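Local coordinates for metallo-beta-lactamase domain-containing protein (Enterococcus faecalis, PDB 2AZ4), which binds two zinc ions in a metallo-beta-lactamase fold and may act as an RNA-binding exonuclease, although its function has not been established, at residues L95-M100 with T187-L192; Y111-T116 with V160-V165. All blocks are in the same frame, centred on the assembly; numbering follows the deposited sequence.

Overall arrangement
Contact 1 joins helix 95-98 to the loop after strand 182-186, close to the centre of the chain. Contact 2 joins strand 110-113 to strand 158-164. The two centres are about 12 Å apart. Along the chain the order is 95-100, 111-116, 160-165, 187-192, so both segments of contact 2 fall between those of contact 1. Strands 110-113 and 158-164 belong to different mixed sheets, the two layers of the metallo-beta-lactamase sandwich. Contact 2 is therefore packing between the layers, and contact 1 supplies three of the ligands of the dizinc site. They touch where Val165 CG1 packs against Asp189 O at 3.3 Å, and against Leu190.

Contact 1: L95-M100 with T187-L192; sequences LDHSRM and TGDLRL. With ZN (zinc ion), chain D; ZN (zinc ion), chain C.
His97 and Asp189 meet on a zinc ion, with no hydrogen bond between them. His97 NE2 binds the zinc ion of chain D at 2.2 Å. Asp189 OD2 binds the same ion, also at 2.2 Å. It reaches the zinc ion of chain C at 2.4 Å as well, so this one oxygen bridges both metals. The imidazole and carboxylate planes stand 90° apart. Binding the same zinc ion holds His97 NE2 and Asp189 OD2 3.1 Å apart. Asp96 comes in through OD2, 2.3 Å from the zinc ion of chain D. Its chi1 of 58° turns the carboxylate so that OD2 meets the metal and OD1 meets water 1.

This metal-held cluster is the tight part, with His97 and Asp189 buried. On the other side, waters take further coordination positions, and Asp96 is the partly exposed ligand. Water 1 bridges the two zinc ions and donates a hydrogen bond to Asp96 OD1 at 2.5 Å, which helps to orient it. Water 2 sits on the zinc ion of chain C, and water 3 on that of chain D.

His404 completes the protein ligands of the zinc ion of chain D; His92, His94 and His167 join Asp189 on that of chain C. His97 has a further polar partner in Asp35, which probably steadies the ring. Helix 95-98 faces the loop that follows strand 182-186, and Asp189 also touches Glu216 of strand 212-216.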
ATOM      1  N   LEU A  95       0.734  -3.196   3.597  1.00 16.75           N
ATOM      2  CA  LEU A  95       1.199  -3.843   4.829  1.00 18.00           C
ATOM      3  C   LEU A  95       2.378  -3.122   5.528  1.00 17.22           C
ATOM      4  O   LEU A  95       2.413  -3.010   6.778  1.00 15.18           O
ATOM      5  CB  LEU A  95       1.605  -5.292   4.493  1.00 18.01           C
ATOM      6  CG  LEU A  95       1.859  -6.294   5.621  1.00 20.23           C
ATOM      7  CD1 LEU A  95       0.592  -6.527   6.472  1.00 20.38           C
ATOM      8  CD2 LEU A  95       2.412  -7.617   5.058  1.00 21.13           C
ATOM      9  N   ASP A  96       3.319  -2.647   4.704  1.00 16.21           N
ATOM     10  CA  ASP A  96       4.557  -2.002   5.168  1.00 16.71           C
ATOM     11  C   ASP A  96       4.306  -0.608   5.746  1.00 16.30           C
ATOM     12  O   ASP A  96       5.228   0.020   6.273  1.00 16.93           O
ATOM     13  CB  ASP A  96       5.648  -1.999   4.069  1.00 16.75           C
ATOM     14  CG  ASP A  96       5.200  -1.304   2.774  1.00 18.62           C
ATOM     15  OD1 ASP A  96       4.083  -1.614   2.270  1.00 19.19           O
ATOM     16  OD2 ASP A  96       5.968  -0.456   2.239  1.00 16.87           O
ATOM     17  N   HIS A  97       3.049  -0.158   5.656  1.00 15.33           N
ATOM     18  CA  HIS A  97       2.568   1.074   6.281  1.00 15.23           C
ATOM     19  C   HIS A  97       1.523   0.856   7.371  1.00 14.94           C
ATOM     20  O   HIS A  97       1.309   1.742   8.191  1.00 15.84           O
ATOM     21  CB  HIS A  97       2.032   2.033   5.201  1.00 14.45           C
ATOM     22  CG  HIS A  97       3.037   2.301   4.117  1.00 16.17           C
ATOM     23  ND1 HIS A  97       3.817   3.439   4.091  1.00 14.45           N
ATOM     24  CD2 HIS A  97       3.474   1.527   3.094  1.00 16.87           C
ATOM     25  CE1 HIS A  97       4.666   3.368   3.081  1.00 16.27           C
ATOM     26  NE2 HIS A  97       4.466   2.228   2.446  1.00 17.16           N
ATOM     27  N   SER A  98       0.855  -0.295   7.381  1.00 14.86           N
ATOM     28  CA  SER A  98      -0.337  -0.486   8.262  1.00 15.28           C
ATOM     29  C   SER A  98      -0.247  -1.643   9.280  1.00 15.67           C
ATOM     30  O   SER A  98      -1.071  -1.746  10.216  1.00 14.59           O
ATOM     31  CB  SER A  98      -1.589  -0.692   7.386  1.00 14.81           C
ATOM     32  OG  SER A  98      -1.469  -1.888   6.589  1.00 14.11           O
ATOM     33  N   ARG A  99       0.760  -2.501   9.099  1.00 15.43           N
ATOM     34  CA  ARG A  99       0.753  -3.835   9.707  1.00 14.76           C
ATOM     35  C   ARG A  99       0.455  -3.853  11.208  1.00 15.26           C
ATOM     36  O   ARG A  99      -0.179  -4.784  11.694  1.00 15.90           O
ATOM     37  CB  ARG A  99       2.062  -4.561   9.436  1.00 13.45           C
ATOM     38  CG  ARG A  99       2.019  -6.025   9.755  1.00 16.37           C
ATOM     39  CD  ARG A  99       3.288  -6.756   9.370  1.00 20.09           C
ATOM     40  NE  ARG A  99       3.094  -8.082   9.907  1.00 28.73           N
ATOM     41  CZ  ARG A  99       3.836  -8.669  10.827  1.00 27.08           C
ATOM     42  NH1 ARG A  99       4.963  -8.125  11.291  1.00 26.86           N
ATOM     43  NH2 ARG A  99       3.456  -9.860  11.224  1.00 29.46           N
ATOM     44  N   MET A 100       0.919  -2.856  11.952  1.00 15.64           N
ATOM     45  CA  MET A 100       0.733  -2.903  13.397  1.00 15.62           C
ATOM     46  C   MET A 100      -0.340  -1.990  13.976  1.00 15.59           C
ATOM     47  O   MET A 100      -0.327  -1.747  15.190  1.00 15.39           O
ATOM     48  CB  MET A 100       2.078  -2.743  14.161  1.00 15.77           C
ATOM     49  CG  MET A 100       2.695  -1.342  14.172  1.00 16.87           C
ATOM     50  SD  MET A 100       4.039  -1.142  15.389  1.00 13.96           S
ATOM     51  CE  MET A 100       4.510   0.554  15.015  1.00 17.49           C
ATOM     52  N   THR A 187       5.550  12.283   1.708  1.00 17.23           N
ATOM     53  CA  THR A 187       4.931  11.906   0.425  1.00 17.57           C
ATOM     54  C   THR A 187       4.061  10.655   0.502  1.00 18.01           C
ATOM     55  O   THR A 187       3.174  10.465  -0.332  1.00 19.02           O
ATOM     56  CB  THR A 187       5.986  11.663  -0.710  1.00 16.75           C
ATOM     57  OG1 THR A 187       6.875  10.603  -0.332  1.00 16.73           O
ATOM     58  CG2 THR A 187       6.767  12.919  -0.994  1.00 16.99           C
ATOM     59  N   GLY A 188       4.341   9.804   1.483  1.00 17.79           N
ATOM     60  CA  GLY A 188       3.839   8.438   1.473  1.00 18.34           C
ATOM     61  C   GLY A 188       4.478   7.762   0.277  1.00 18.18           C
ATOM     62  O   GLY A 188       5.597   8.130  -0.128  1.00 18.79           O
ATOM     63  N   ASP A 189       3.782   6.781  -0.283  1.00 17.48           N
ATOM     64  CA  ASP A 189       4.160   6.167  -1.550  1.00 17.26           C
ATOM     65  C   ASP A 189       3.377   6.821  -2.669  1.00 16.79           C
ATOM     66  O   ASP A 189       2.198   7.125  -2.478  1.00 16.43           O
ATOM     67  CB  ASP A 189       3.789   4.688  -1.527  1.00 16.46           C
ATOM     68  CG  ASP A 189       4.697   3.860  -0.677  1.00 16.33           C
ATOM     69  OD1 ASP A 189       5.642   4.381  -0.041  1.00 16.74           O
ATOM     70  OD2 ASP A 189       4.471   2.645  -0.650  1.00 13.45           O
ATOM     71  N   LEU A 190       4.012   7.008  -3.836  1.00 16.80           N
ATOM     72  CA  LEU A 190       3.398   7.725  -4.960  1.00 16.86           C
ATOM     73  C   LEU A 190       4.071   7.570  -6.323  1.00 16.16           C
ATOM     74  O   LEU A 190       5.211   7.154  -6.431  1.00 16.16           O
ATOM     75  CB  LEU A 190       3.228   9.221  -4.699  1.00 17.30           C
ATOM     76  CG  LEU A 190       4.232  10.189  -4.055  1.00 19.41           C
ATOM     77  CD1 LEU A 190       5.707   9.811  -4.004  1.00 17.52           C
ATOM     78  CD2 LEU A 190       4.032  11.584  -4.568  1.00 17.82           C
ATOM     79  N   ARG A 191       3.343   7.950  -7.362  1.00 16.06           N
ATOM     80  CA  ARG A 191       3.814   7.785  -8.747  1.00 16.17           C
ATOM     81  C   ARG A 191       3.138   8.831  -9.614  1.00 16.36           C
ATOM     82  O   ARG A 191       2.257   9.556  -9.141  1.00 16.99           O
ATOM     83  CB  ARG A 191       3.487   6.366  -9.259  1.00 15.22           C
ATOM     84  CG  ARG A 191       1.979   6.064  -9.270  1.00 15.37           C
ATOM     85  CD  ARG A 191       1.665   4.685  -9.850  1.00 16.98           C
ATOM     86  NE  ARG A 191       0.261   4.324  -9.664  1.00 17.62           N
ATOM     87  CZ  ARG A 191      -0.282   3.163 -10.026  1.00 16.85           C
ATOM     88  NH1 ARG A 191       0.452   2.224 -10.586  1.00 15.08           N
ATOM     89  NH2 ARG A 191      -1.572   2.943  -9.818  1.00 16.17           N
ATOM     90  N   LEU A 192       3.536   8.887 -10.883  1.00 16.84           N
ATOM     91  CA  LEU A 192       2.963   9.817 -11.848  1.00 17.28           C
ATOM     92  C   LEU A 192       2.420   9.108 -13.096  1.00 18.27           C
ATOM     93  O   LEU A 192       2.077   9.770 -14.094  1.00 19.13           O
ATOM     94  CB  LEU A 192       4.038  10.839 -12.270  1.00 17.25           C
ATOM     95  CG  LEU A 192       4.250  12.056 -11.345  1.00 15.56           C
ATOM     96  CD1 LEU A 192       5.435  12.897 -11.808  1.00 17.54           C
ATOM     97  CD2 LEU A 192       2.977  12.911 -11.312  1.00 16.87           C
TER
HETATM   98 ZN    ZN D 602       5.539   1.306   0.807  1.00 27.73          ZN
HETATM   99 ZN    ZN C 601       2.576   1.250  -1.081  1.00 23.71          ZN
HETATM  100  O   HOH W   1       3.779  -0.149   0.311  1.00 18.61           O
HETATM  101  O   HOH W   2       3.971  -0.006  -2.215  1.00 18.85           O
HETATM  102  O   HOH W   3       6.409   0.088  -0.992  1.00 22.69           O

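Contact 2: Y111-T116 with V160-V165; sequences YTLKET and VEIVPV
Thr112 and Leu113 meet Ile162 where strands 110-113 and 158-164 face each other. The two strands run in nearly the same direction, with axes 8.1 Å apart and an angle of 27° between them. No hydrogen bond links the segments, as expected for strands of two different sheets. Tyr111 comes first. Its ring leads away from the other segment and meets that of Phe89.

At Thr112 the side chain points away, and its OG1 is hydrogen-bonded to Leu90 O. The backbone does the touching here: Thr112 C lies 3.9 Å from Ile162 CD1. The same methyl reaches Leu113 N at 3.7 Å. Ile162 is extended at both torsions (chi1 -175°, chi2 156°), which carries CD1 up to the opposite main chain.

Leu113 is the main side chain from this strand. It and Ile162 lie alongside one another, pointing in opposite senses. Leu113 CD2 rests on the isoleucine branch, 3.8 Å from Ile162 CG2 and equally near its CG1. The other methyl, Leu113 CD1, comes near the CA and CB side of Pro164, 4.4 Å from Pro164 CB, a looser contact. Leu113 is also the N-cap residue, so helix 114-123 begins directly after this packing.

Lys114 and Glu115 open that helix and form a salt bridge whose hydrogen bond is weak. Across the segments the contact is apolar, with Ser173 and Leu147 packing beside Ile162. At this point the sheets meet by van der Waals packing of Leu113, Ile162 and Pro164, and of the Ile162 methyl on main chain, with no directional bond across.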
ATOM      1  N   TYR A 111      -6.019   8.320  11.774  1.00 15.49           N
ATOM      2  CA  TYR A 111      -6.624   9.076  10.676  1.00 16.26           C
ATOM      3  C   TYR A 111      -6.133   8.530   9.359  1.00 16.28           C
ATOM      4  O   TYR A 111      -4.956   8.211   9.196  1.00 16.25           O
ATOM      5  CB  TYR A 111      -6.291  10.584  10.742  1.00 15.93           C
ATOM      6  CG  TYR A 111      -6.861  11.316  11.935  1.00 16.70           C
ATOM      7  CD1 TYR A 111      -8.195  11.757  11.944  1.00 18.03           C
ATOM      8  CD2 TYR A 111      -6.083  11.551  13.056  1.00 17.92           C
ATOM      9  CE1 TYR A 111      -8.720  12.410  13.020  1.00 14.96           C
ATOM     10  CE2 TYR A 111      -6.586  12.206  14.149  1.00 16.43           C
ATOM     11  CZ  TYR A 111      -7.902  12.639  14.125  1.00 18.40           C
ATOM     12  OH  TYR A 111      -8.400  13.279  15.200  1.00 15.80           O
ATOM     13  N   THR A 112      -7.032   8.445   8.400  1.00 15.81           N
ATOM     14  CA  THR A 112      -6.648   7.981   7.095  1.00 15.52           C
ATOM     15  C   THR A 112      -7.738   8.420   6.124  1.00 16.29           C
ATOM     16  O   THR A 112      -8.787   8.844   6.566  1.00 16.33           O
ATOM     17  CB  THR A 112      -6.396   6.440   7.080  1.00 15.45           C
ATOM     18  OG1 THR A 112      -5.664   6.107   5.901  1.00 15.04           O
ATOM     19  CG2 THR A 112      -7.698   5.629   7.137  1.00 14.76           C
ATOM     20  N   LEU A 113      -7.499   8.365   4.817  1.00 15.84           N
ATOM     21  CA  LEU A 113      -8.623   8.644   3.937  1.00 16.49           C
ATOM     22  C   LEU A 113      -9.631   7.500   4.073  1.00 17.21           C
ATOM     23  O   LEU A 113      -9.246   6.344   4.276  1.00 16.66           O
ATOM     24  CB  LEU A 113      -8.202   8.849   2.485  1.00 16.13           C
ATOM     25  CG  LEU A 113      -7.416  10.146   2.184  1.00 16.95           C
ATOM     26  CD1 LEU A 113      -7.045  10.179   0.737  1.00 15.08           C
ATOM     27  CD2 LEU A 113      -8.177  11.449   2.568  1.00 17.93           C
ATOM     28  N   LYS A 114     -10.915   7.829   3.975  1.00 17.25           N
ATOM     29  CA  LYS A 114     -11.983   6.838   4.143  1.00 17.72           C
ATOM     30  C   LYS A 114     -11.844   5.581   3.265  1.00 17.24           C
ATOM     31  O   LYS A 114     -12.173   4.487   3.724  1.00 17.58           O
ATOM     32  CB  LYS A 114     -13.382   7.486   4.015  1.00 17.76           C
ATOM     33  CG  LYS A 114     -13.753   7.958   2.633  1.00 18.45           C
ATOM     34  CD  LYS A 114     -15.039   8.810   2.655  1.00 19.17           C
ATOM     35  CE  LYS A 114     -15.369   9.393   1.271  1.00 18.27           C
ATOM     36  NZ  LYS A 114     -14.374  10.457   0.857  1.00 18.68           N
ATOM     37  N   GLU A 115     -11.329   5.723   2.046  1.00 16.79           N
ATOM     38  CA  GLU A 115     -11.131   4.584   1.154  1.00 17.18           C
ATOM     39  C   GLU A 115     -10.054   3.611   1.673  1.00 17.05           C
ATOM     40  O   GLU A 115     -10.214   2.397   1.585  1.00 16.37           O
ATOM     41  CB  GLU A 115     -10.792   5.046  -0.277  1.00 17.83           C
ATOM     42  CG  GLU A 115     -11.913   5.901  -0.915  1.00 20.60           C
ATOM     43  CD  GLU A 115     -11.838   7.379  -0.542  1.00 23.00           C
ATOM     44  OE1 GLU A 115     -10.931   7.780   0.239  1.00 22.06           O
ATOM     45  OE2 GLU A 115     -12.704   8.149  -1.023  1.00 23.66           O
ATOM     46  N   THR A 116      -8.968   4.155   2.221  1.00 15.69           N
ATOM     47  CA  THR A 116      -7.957   3.327   2.873  1.00 15.69           C
ATOM     48  C   THR A 116      -8.566   2.473   3.993  1.00 15.76           C
ATOM     49  O   THR A 116      -8.225   1.285   4.155  1.00 14.17           O
ATOM     50  CB  THR A 116      -6.820   4.199   3.437  1.00 15.46           C
ATOM     51  OG1 THR A 116      -6.056   4.742   2.340  1.00 16.07           O
ATOM     52  CG2 THR A 116      -5.898   3.349   4.345  1.00 16.53           C
ATOM     53  N   VAL A 160      -2.535  19.162  10.012  1.00 22.09           N
ATOM     54  CA  VAL A 160      -2.154  18.114   9.064  1.00 21.34           C
ATOM     55  C   VAL A 160      -3.205  18.065   7.976  1.00 21.18           C
ATOM     56  O   VAL A 160      -4.389  17.850   8.257  1.00 21.66           O
ATOM     57  CB  VAL A 160      -2.029  16.715   9.733  1.00 21.47           C
ATOM     58  CG1 VAL A 160      -1.558  15.649   8.719  1.00 20.21           C
ATOM     59  CG2 VAL A 160      -1.110  16.752  10.953  1.00 20.39           C
ATOM     60  N   GLU A 161      -2.774  18.285   6.747  1.00 21.10           N
ATOM     61  CA  GLU A 161      -3.644  18.134   5.595  1.00 21.03           C
ATOM     62  C   GLU A 161      -3.372  16.800   4.917  1.00 20.28           C
ATOM     63  O   GLU A 161      -2.216  16.475   4.595  1.00 19.69           O
ATOM     64  CB  GLU A 161      -3.453  19.267   4.586  1.00 21.50           C
ATOM     65  CG  GLU A 161      -4.560  19.287   3.488  1.00 22.04           C
ATOM     66  CD  GLU A 161      -4.469  20.494   2.567  1.00 24.86           C
ATOM     67  OE1 GLU A 161      -3.826  21.485   2.963  1.00 28.59           O
ATOM     68  OE2 GLU A 161      -5.053  20.458   1.447  1.00 26.65           O
ATOM     69  N   ILE A 162      -4.439  16.029   4.688  1.00 18.70           N
ATOM     70  CA  ILE A 162      -4.304  14.714   4.062  1.00 17.97           C
ATOM     71  C   ILE A 162      -4.679  14.803   2.585  1.00 16.84           C
ATOM     72  O   ILE A 162      -5.822  15.058   2.216  1.00 16.90           O
ATOM     73  CB  ILE A 162      -5.082  13.619   4.840  1.00 17.33           C
ATOM     74  CG1 ILE A 162      -4.824  12.236   4.247  1.00 18.07           C
ATOM     75  CG2 ILE A 162      -6.568  13.952   4.928  1.00 19.19           C
ATOM     76  CD1 ILE A 162      -5.059  11.090   5.251  1.00 19.09           C
ATOM     77  N   VAL A 163      -3.702  14.583   1.734  1.00 16.46           N
ATOM     78  CA  VAL A 163      -3.851  14.958   0.338  1.00 15.75           C
ATOM     79  C   VAL A 163      -3.734  13.693  -0.480  1.00 16.00           C
ATOM     80  O   VAL A 163      -2.761  12.988  -0.304  1.00 17.18           O
ATOM     81  CB  VAL A 163      -2.697  15.936  -0.065  1.00 16.22           C
ATOM     82  CG1 VAL A 163      -2.763  16.280  -1.555  1.00 13.90           C
ATOM     83  CG2 VAL A 163      -2.752  17.241   0.793  1.00 14.62           C
ATOM     84  N   PRO A 164      -4.682  13.434  -1.403  1.00 15.95           N
ATOM     85  CA  PRO A 164      -4.653  12.231  -2.242  1.00 16.37           C
ATOM     86  C   PRO A 164      -3.482  12.256  -3.207  1.00 17.02           C
ATOM     87  O   PRO A 164      -3.125  13.318  -3.768  1.00 17.42           O
ATOM     88  CB  PRO A 164      -5.978  12.292  -3.006  1.00 15.62           C
ATOM     89  CG  PRO A 164      -6.292  13.786  -3.066  1.00 15.18           C
ATOM     90  CD  PRO A 164      -5.859  14.275  -1.712  1.00 15.68           C
ATOM     91  N   VAL A 165      -2.900  11.087  -3.391  1.00 16.53           N
ATOM     92  CA  VAL A 165      -1.754  10.928  -4.228  1.00 18.20           C
ATOM     93  C   VAL A 165      -1.951   9.659  -5.062  1.00 18.64           C
ATOM     94  O   VAL A 165      -2.626   8.741  -4.614  1.00 18.22           O
ATOM     95  CB  VAL A 165      -0.538  10.921  -3.293  1.00 18.44           C
ATOM     96  CG1 VAL A 165       0.139   9.575  -3.179  1.00 19.62           C
ATOM     97  CG2 VAL A 165       0.325  12.157  -3.492  1.00 19.05           C
TER